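PDB 3BY9: sensor protein from Vibrio cholerae, which senses C4-dicarboxylates such as succinate through the periplasmic sensor domain crystallised here and probably autophosphorylates on histidine as the kinase of a two-component system. Local coordinates for residues A[70-73]-A[74-77]. Numbering follows the deposited sequence.
Sequences IQAA and DTYL
Ile-70 and Thr-75 meet across the turn that leads from helix 53-70 into strand 74-79. Methyl carbons rest here against a hydroxyl oxygen at van der Waals distance. CD1 of Ile-70 lies 4.0 Å from OG1 of Thr-75. CG1 of Ile-70 sits between the backbone N and the carbonyl carbon (chi1 69°), and CD1 lies anti to CA (chi2 179°), which carries the methyl toward the hydroxyl. CB of Ala-72 stands near the same hydroxyl, 4.4 Å from Thr-75 OG1. The polar need of Thr-75 OG1 is met by Asn-67 ND2, in the last turn of the helix. Farther along, OD2 of Asp-74 is in van der Waals contact with CB of Ala-73, at 3.4 Å.

Helix 53-70 ends in a Schellman motif. Gln-71 is its C-prime residue, with positive phi. The N of Ala-72 bonds to the O of Asn-67, and the N of Gln-71 to the O of Glu-68. Directly afterwards Ala-73 and Asp-74 both face Lys-149 in a classic beta bulge, where strand 74-79 joins the five-stranded antiparallel sheet of the ligand-binding part of the sensor domain.

Polar contacts gather at Asp-74. Its carboxylate folds back beside the preceding peptide, with CG next to its own backbone N (chi1 -53°). OD1 lies 3.1 Å from the O of Ala-73, a pairing of two acceptors that would be unfavourable alone. Arg-94 probably offsets it, with NE in a salt bridge to OD1 and NH2 bonded to the O of Ala-73, while Asn-89 ND2 also donates to OD1. The side chains of Asp-74 and Lys-149, a succinate-binding residue, are about 3 Å apart at their nearest atoms.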
loop_
_atom_site.group_PDB
_atom_site.type_symbol
_atom_site.label_atom_id
_atom_site.label_comp_id
_atom_site.label_asym_id
_atom_site.label_seq_id
_atom_site.Cartn_x
_atom_site.Cartn_y
_atom_site.Cartn_z
ATOM N N ILE A 70 -9.048 -3.566 15.604
ATOM C CA ILE A 70 -9.065 -3.749 14.149
ATOM C C ILE A 70 -7.935 -4.550 13.576
ATOM O O ILE A 70 -7.927 -4.870 12.369
ATOM C CB ILE A 70 -9.115 -2.378 13.424
ATOM C CG1 ILE A 70 -7.783 -1.644 13.614
ATOM C CG2 ILE A 70 -10.279 -1.516 14.010
ATOM C CD1 ILE A 70 -7.806 -0.261 12.878
ATOM N N GLN A 71 -7.014 -4.919 14.442
ATOM C CA GLN A 71 -5.822 -5.674 14.065
ATOM C C GLN A 71 -5.042 -5.018 12.925
ATOM O O GLN A 71 -4.704 -5.654 11.941
ATOM C CB GLN A 71 -6.179 -7.141 13.704
ATOM C CG GLN A 71 -6.630 -7.951 14.927
ATOM C CD GLN A 71 -5.492 -8.274 15.891
ATOM O OE1 GLN A 71 -5.336 -7.654 16.955
ATOM N NE2 GLN A 71 -4.678 -9.262 15.517
ATOM N N ALA A 72 -4.798 -3.711 13.070
ATOM C CA ALA A 72 -3.976 -2.981 12.120
ATOM C C ALA A 72 -2.512 -2.921 12.585
ATOM O O ALA A 72 -2.162 -3.354 13.687
ATOM C CB ALA A 72 -4.491 -1.546 11.942
ATOM N N ALA A 73 -1.643 -2.463 11.694
ATOM C CA ALA A 73 -0.248 -2.331 12.106
ATOM C C ALA A 73 -0.106 -1.130 13.014
ATOM O O ALA A 73 0.450 -1.247 14.099
ATOM C CB ALA A 73 0.654 -2.174 10.884
ATOM N N ASP A 74 -0.643 0.026 12.610
ATOM C CA ASP A 74 -0.490 1.228 13.424
ATOM C C ASP A 74 -1.685 2.143 13.221
ATOM O O ASP A 74 -2.246 2.159 12.132
ATOM C CB ASP A 74 0.753 2.021 12.954
ATOM C CG ASP A 74 2.012 1.160 12.921
ATOM O OD1 ASP A 74 2.656 0.979 13.990
ATOM O OD2 ASP A 74 2.331 0.641 11.833
ATOM N N THR A 75 -2.026 2.922 14.248
ATOM C CA THR A 75 -3.168 3.878 14.125
ATOM C C THR A 75 -2.591 5.125 14.809
ATOM O O THR A 75 -2.222 5.059 15.970
ATOM C CB THR A 75 -4.416 3.380 14.863
ATOM O OG1 THR A 75 -4.863 2.133 14.273
ATOM C CG2 THR A 75 -5.549 4.422 14.741
ATOM N N TYR A 76 -2.556 6.260 14.083
ATOM C CA TYR A 76 -1.840 7.391 14.662
ATOM C C TYR A 76 -2.439 8.720 14.225
ATOM O O TYR A 76 -2.978 8.842 13.129
ATOM C CB TYR A 76 -0.335 7.336 14.303
ATOM C CG TYR A 76 0.004 7.147 12.839
ATOM C CD1 TYR A 76 0.587 8.188 12.108
ATOM C CD2 TYR A 76 -0.190 5.894 12.194
ATOM C CE1 TYR A 76 0.994 7.982 10.755
ATOM C CE2 TYR A 76 0.203 5.709 10.874
ATOM C CZ TYR A 76 0.782 6.720 10.175
ATOM O OH TYR A 76 1.200 6.463 8.888
ATOM N N LEU A 77 -2.286 9.692 15.114
ATOM C CA LEU A 77 -2.887 11.029 14.963
ATOM C C LEU A 77 -1.846 12.079 14.670
ATOM O O LEU A 77 -0.874 12.189 15.390
ATOM C CB LEU A 77 -3.611 11.356 16.296
ATOM C CG LEU A 77 -4.319 12.705 16.365
ATOM C CD1 LEU A 77 -5.569 12.672 15.455
ATOM C CD2 LEU A 77 -4.820 12.905 17.793
#